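Local coordinates for transferrin binding protein B (Actinobacillus suis, PDB 3PQU) that probably binds host transferrin as an outer-membrane lipoprotein of a transferrin receptor used for iron acquisition, at residues Gly174-Thr179 / Pro287-Ser292; Gly309-Phe312 / Ser317-Ala320. All coordinates share one frame; numbering follows the deposited sequence.

Interaction 1: residues Gly174-Thr179 / Pro287-Ser292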
loop_
_atom_site.group_PDB
_atom_site.type_symbol
_atom_site.label_atom_id
_atom_site.label_comp_id
_atom_site.label_asym_id
_atom_site.label_seq_id
_atom_site.Cartn_x
_atom_site.Cartn_y
_atom_site.Cartn_z
ATOM N N GLY A 174 -18.365 6.105 -1.849
ATOM C CA GLY A 174 -17.456 6.993 -2.562
ATOM C C GLY A 174 -17.775 7.150 -4.047
ATOM O O GLY A 174 -18.930 7.228 -4.460
ATOM N N THR A 175 -16.734 7.178 -4.861
ATOM C CA THR A 175 -16.895 7.428 -6.281
ATOM C C THR A 175 -16.193 6.350 -7.095
ATOM O O THR A 175 -15.552 5.452 -6.544
ATOM C CB THR A 175 -16.254 8.779 -6.680
ATOM O OG1 THR A 175 -14.865 8.763 -6.330
ATOM C CG2 THR A 175 -16.952 9.958 -5.976
ATOM N N TRP A 176 -16.343 6.444 -8.411
ATOM C CA TRP A 176 -15.475 5.727 -9.339
ATOM C C TRP A 176 -15.269 6.631 -10.538
ATOM O O TRP A 176 -15.985 7.617 -10.695
ATOM C CB TRP A 176 -16.042 4.341 -9.734
ATOM C CG TRP A 176 -17.359 4.362 -10.464
ATOM C CD1 TRP A 176 -18.594 4.746 -9.961
ATOM C CD2 TRP A 176 -17.597 3.929 -11.808
ATOM N NE1 TRP A 176 -19.566 4.588 -10.929
ATOM C CE2 TRP A 176 -18.982 4.087 -12.066
ATOM C CE3 TRP A 176 -16.777 3.390 -12.812
ATOM C CZ2 TRP A 176 -19.554 3.761 -13.295
ATOM C CZ3 TRP A 176 -17.349 3.057 -14.033
ATOM C CH2 TRP A 176 -18.727 3.248 -14.264
ATOM N N ASP A 177 -14.280 6.299 -11.369
ATOM C CA ASP A 177 -13.926 7.091 -12.562
ATOM C C ASP A 177 -13.275 6.165 -13.591
ATOM O O ASP A 177 -12.840 5.068 -13.248
ATOM C CB ASP A 177 -12.947 8.209 -12.201
ATOM C CG ASP A 177 -13.615 9.346 -11.465
ATOM O OD1 ASP A 177 -13.436 9.465 -10.236
ATOM O OD2 ASP A 177 -14.338 10.109 -12.124
ATOM N N PHE A 178 -13.207 6.600 -14.847
ATOM C CA PHE A 178 -12.761 5.709 -15.915
ATOM C C PHE A 178 -12.314 6.436 -17.175
ATOM O O PHE A 178 -12.681 7.583 -17.401
ATOM C CB PHE A 178 -13.910 4.753 -16.285
ATOM C CG PHE A 178 -15.149 5.467 -16.826
ATOM C CD1 PHE A 178 -15.257 5.769 -18.183
ATOM C CD2 PHE A 178 -16.178 5.854 -15.972
ATOM C CE1 PHE A 178 -16.374 6.451 -18.708
ATOM C CE2 PHE A 178 -17.322 6.513 -16.485
ATOM C CZ PHE A 178 -17.412 6.817 -17.863
ATOM N N THR A 179 -11.534 5.739 -17.999
ATOM C CA THR A 179 -11.315 6.116 -19.381
ATOM C C THR A 179 -11.460 4.849 -20.225
ATOM O O THR A 179 -11.056 3.765 -19.794
ATOM C CB THR A 179 -9.912 6.736 -19.639
ATOM O OG1 THR A 179 -9.790 7.057 -21.030
ATOM C CG2 THR A 179 -8.771 5.759 -19.279
ATOM N N PRO A 287 -20.306 -1.675 -25.617
ATOM C CA PRO A 287 -18.967 -1.948 -26.161
ATOM C C PRO A 287 -17.824 -1.540 -25.236
ATOM O O PRO A 287 -16.709 -2.040 -25.423
ATOM C CB PRO A 287 -18.920 -1.130 -27.459
ATOM C CG PRO A 287 -19.997 -0.076 -27.293
ATOM C CD PRO A 287 -21.048 -0.662 -26.404
ATOM N N ILE A 288 -18.053 -0.680 -24.248
ATOM C CA ILE A 288 -16.926 -0.383 -23.355
ATOM C C ILE A 288 -17.078 -0.843 -21.913
ATOM O O ILE A 288 -16.087 -1.198 -21.282
ATOM C CB ILE A 288 -16.461 1.097 -23.415
ATOM C CG1 ILE A 288 -17.524 2.028 -22.894
ATOM C CG2 ILE A 288 -16.088 1.498 -24.849
ATOM C CD1 ILE A 288 -17.016 3.520 -22.726
ATOM N N PHE A 289 -18.303 -0.834 -21.386
ATOM C CA PHE A 289 -18.532 -1.274 -20.006
ATOM C C PHE A 289 -18.709 -2.791 -19.945
ATOM O O PHE A 289 -19.826 -3.314 -19.898
ATOM C CB PHE A 289 -19.692 -0.483 -19.360
ATOM C CG PHE A 289 -19.396 1.001 -19.265
ATOM C CD1 PHE A 289 -18.485 1.476 -18.338
ATOM C CD2 PHE A 289 -19.962 1.901 -20.149
ATOM C CE1 PHE A 289 -18.173 2.852 -18.264
ATOM C CE2 PHE A 289 -19.665 3.279 -20.077
ATOM C CZ PHE A 289 -18.770 3.738 -19.134
ATOM N N THR A 290 -17.574 -3.488 -19.974
ATOM C CA THR A 290 -17.551 -4.944 -20.086
ATOM C C THR A 290 -16.909 -5.547 -18.839
ATOM O O THR A 290 -16.460 -4.810 -17.966
ATOM C CB THR A 290 -16.722 -5.370 -21.285
ATOM O OG1 THR A 290 -15.474 -4.672 -21.231
ATOM C CG2 THR A 290 -17.441 -5.046 -22.617
ATOM N N ASP A 291 -16.825 -6.881 -18.788
ATOM C CA ASP A 291 -16.323 -7.609 -17.612
ATOM C C ASP A 291 -14.828 -7.442 -17.440
ATOM O O ASP A 291 -14.105 -7.283 -18.423
ATOM C CB ASP A 291 -16.585 -9.122 -17.754
ATOM C CG ASP A 291 -18.047 -9.474 -17.685
ATOM O OD1 ASP A 291 -18.831 -8.676 -17.104
ATOM O OD2 ASP A 291 -18.395 -10.571 -18.184
ATOM N N SER A 292 -14.366 -7.544 -16.193
ATOM C CA SER A 292 -12.940 -7.553 -15.896
ATOM C C SER A 292 -12.591 -8.639 -14.895
ATOM O O SER A 292 -13.263 -8.753 -13.882
ATOM C CB SER A 292 -12.488 -6.218 -15.260
ATOM O OG SER A 292 -11.119 -6.337 -14.807
#
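Trp-176 and Phe-178 point into the N-lobe beta barrel from strand 170-183. There they meet Phe-289, which comes in from the loop joining strands 274-281 and 292-300. The contact is a small aromatic cluster that packs a loop residue against the inside of the barrel wall.

Phe-178 and Phe-289 form a T-shaped (edge-to-face) pair. The ring planes stand at 84°. The Phe-178 and Phe-289 centroids are 5.0 Å apart. Phe-289 supplies the edge. Its CZ lies over one face of Phe-178, toward the rim, and is 3.6 Å from Phe-178 CZ and equally far from Phe-178 CE1. The neighbouring Phe-289 CE1 is 4.0 Å from Phe-178 CE1. Trp-176 takes a looser share. Its CH2 approaches Phe-289 CE1 at 4.1 Å. Phe-289 CE1 sits at the edge of the indole, near its plane.

Phe-178 has CG between the backbone N and the carbonyl carbon (chi1 62°), which turns one ring face to the edge of Phe-289. Phe-289 sits at the centre of an inverse gamma turn, with a weak bond from Thr-290 N to Ile-288 O of 3.0 Å. Its own ring is backed on one face by Ile-288 CG1, so the loop supplies part of its own packing.

Leu-318 touches both Phe-178 and Phe-289, and Tyr-264 also packs on Phe-289. The polar edge of the indole is satisfied separately, since Trp-176 NE1 bonds to Tyr-247 O.

No hydrogen bond crosses between the two segments. Buried carbon surface and the turn of one ring against the other carry the contact. The perpendicular setting puts the slightly positive C-H edge of Phe-289 against the electron-rich face of Phe-178, probably a modest electrostatic gain on top of burial.

Interaction 2: residues Gly309-Phe312 / Ser317-Ala320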
loop_
_atom_site.group_PDB
_atom_site.type_symbol
_atom_site.label_atom_id
_atom_site.label_comp_id
_atom_site.label_asym_id
_atom_site.label_seq_id
_atom_site.Cartn_x
_atom_site.Cartn_y
_atom_site.Cartn_z
ATOM N N GLY A 309 -9.064 1.345 -5.460
ATOM C CA GLY A 309 -8.529 0.338 -6.362
ATOM C C GLY A 309 -8.801 0.657 -7.810
ATOM O O GLY A 309 -9.193 1.785 -8.142
ATOM N N LYS A 310 -8.552 -0.327 -8.666
ATOM C CA LYS A 310 -8.692 -0.147 -10.095
ATOM C C LYS A 310 -9.028 -1.469 -10.782
ATOM O O LYS A 310 -8.817 -2.540 -10.212
ATOM C CB LYS A 310 -7.408 0.482 -10.682
ATOM C CG LYS A 310 -6.139 -0.407 -10.645
ATOM C CD LYS A 310 -6.216 -1.554 -11.655
ATOM C CE LYS A 310 -4.856 -2.150 -11.942
ATOM N NZ LYS A 310 -4.232 -2.797 -10.747
ATOM N N PHE A 311 -9.574 -1.398 -11.996
ATOM C CA PHE A 311 -9.671 -2.587 -12.815
ATOM C C PHE A 311 -9.495 -2.271 -14.289
ATOM O O PHE A 311 -9.614 -1.118 -14.693
ATOM C CB PHE A 311 -10.962 -3.389 -12.529
ATOM C CG PHE A 311 -12.243 -2.678 -12.920
ATOM C CD1 PHE A 311 -12.724 -2.752 -14.216
ATOM C CD2 PHE A 311 -12.976 -1.954 -11.975
ATOM C CE1 PHE A 311 -13.932 -2.113 -14.561
ATOM C CE2 PHE A 311 -14.171 -1.322 -12.313
ATOM C CZ PHE A 311 -14.642 -1.407 -13.602
ATOM N N PHE A 312 -9.165 -3.303 -15.067
ATOM C CA PHE A 312 -8.887 -3.190 -16.488
ATOM C C PHE A 312 -9.692 -4.290 -17.199
ATOM O O PHE A 312 -9.533 -5.472 -16.884
ATOM C CB PHE A 312 -7.372 -3.343 -16.700
ATOM C CG PHE A 312 -6.903 -3.107 -18.116
ATOM C CD1 PHE A 312 -7.451 -2.089 -18.895
ATOM C CD2 PHE A 312 -5.867 -3.883 -18.657
ATOM C CE1 PHE A 312 -6.994 -1.857 -20.195
ATOM C CE2 PHE A 312 -5.391 -3.644 -19.950
ATOM C CZ PHE A 312 -5.954 -2.629 -20.721
ATOM N N SER A 317 -11.106 -2.437 -23.140
ATOM C CA SER A 317 -11.931 -1.306 -23.532
ATOM C C SER A 317 -11.950 -0.211 -22.472
ATOM O O SER A 317 -12.384 0.893 -22.757
ATOM C CB SER A 317 -13.371 -1.756 -23.751
ATOM O OG SER A 317 -13.891 -2.357 -22.564
ATOM N N LEU A 318 -11.504 -0.526 -21.251
ATOM C CA LEU A 318 -11.751 0.357 -20.097
ATOM C C LEU A 318 -10.755 0.206 -18.945
ATOM O O LEU A 318 -10.472 -0.915 -18.483
ATOM C CB LEU A 318 -13.160 0.134 -19.531
ATOM C CG LEU A 318 -13.693 1.279 -18.642
ATOM C CD1 LEU A 318 -14.379 2.306 -19.496
ATOM C CD2 LEU A 318 -14.679 0.774 -17.609
ATOM N N PHE A 319 -10.247 1.344 -18.482
ATOM C CA PHE A 319 -9.480 1.416 -17.234
ATOM C C PHE A 319 -10.321 2.233 -16.250
ATOM O O PHE A 319 -10.713 3.355 -16.568
ATOM C CB PHE A 319 -8.086 2.068 -17.461
ATOM C CG PHE A 319 -7.299 2.320 -16.167
ATOM C CD1 PHE A 319 -6.771 1.260 -15.436
ATOM C CD2 PHE A 319 -7.140 3.611 -15.676
ATOM C CE1 PHE A 319 -6.079 1.481 -14.244
ATOM C CE2 PHE A 319 -6.437 3.851 -14.485
ATOM C CZ PHE A 319 -5.913 2.777 -13.769
ATOM N N ALA A 320 -10.608 1.661 -15.076
ATOM C CA ALA A 320 -11.467 2.285 -14.069
ATOM C C ALA A 320 -10.758 2.344 -12.715
ATOM O O ALA A 320 -9.956 1.469 -12.407
ATOM C CB ALA A 320 -12.771 1.518 -13.919
#
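Lys-310 lies against Phe-319 across the antiparallel beta hairpin of strands 306-312 and 318-326 in the N-lobe barrel. Its CB is 3.2 Å from Ala-320 O and 3.9 Å from Phe-319 CE1. CG of Lys-310 stays beside Phe-319 CE1. The bend at chi2 (72°) keeps Lys-310 CD there too, 4.0 Å from Phe-319 CE1. CE then leads away, a second bend at chi4 turns the end, and NZ bonds to Leu-37 O. The aliphatic part therefore packs on a ring while the charged end has its partner outside the hairpin. Val-44 touches both side chains on this face.

Phe-311 and Ala-320 are a hydrogen-bonded pair. Phe-311 N donates to Ala-320 O at 2.9 Å, and Ala-320 N returns a nearly straight bond to Phe-311 O at 3.0 Å (172° at the hydrogen). On their face of the sheet, the methyl of Ala-320 sits over the ring of Phe-311 in a CH-pi contact, CB 3.7 Å from the centroid. The face that carries Lys-310 also holds Phe-312 and Phe-319, a non-hydrogen-bonded pair. Leu-318 O lies at the edge of the Phe-312 ring, near its plane, 3.3 Å from Phe-312 CD1.

In the fold
Both interactions are buried and belong to the same N-lobe barrel, and strands 170-183 and 318-326 are neighbours in its sheet. Interaction 1 is a tertiary contact between distant parts of the chain, made by ring packing alone. Interaction 2 is local, a hairpin held by backbone bonds and by side chains on both faces, and it buries more surface. One face of that hairpin, with Phe-311 and Leu-318, turns toward the barrel interior, which the rings of interaction 1 share. The other meets strands 43-47 and 150-157. The two contacts join directly: Ser-292 OG probably bonds to Phe-312 O, and Ser-317 OG to Ile-288 O, tying the loop and the start of strand 292-300 to the hairpin.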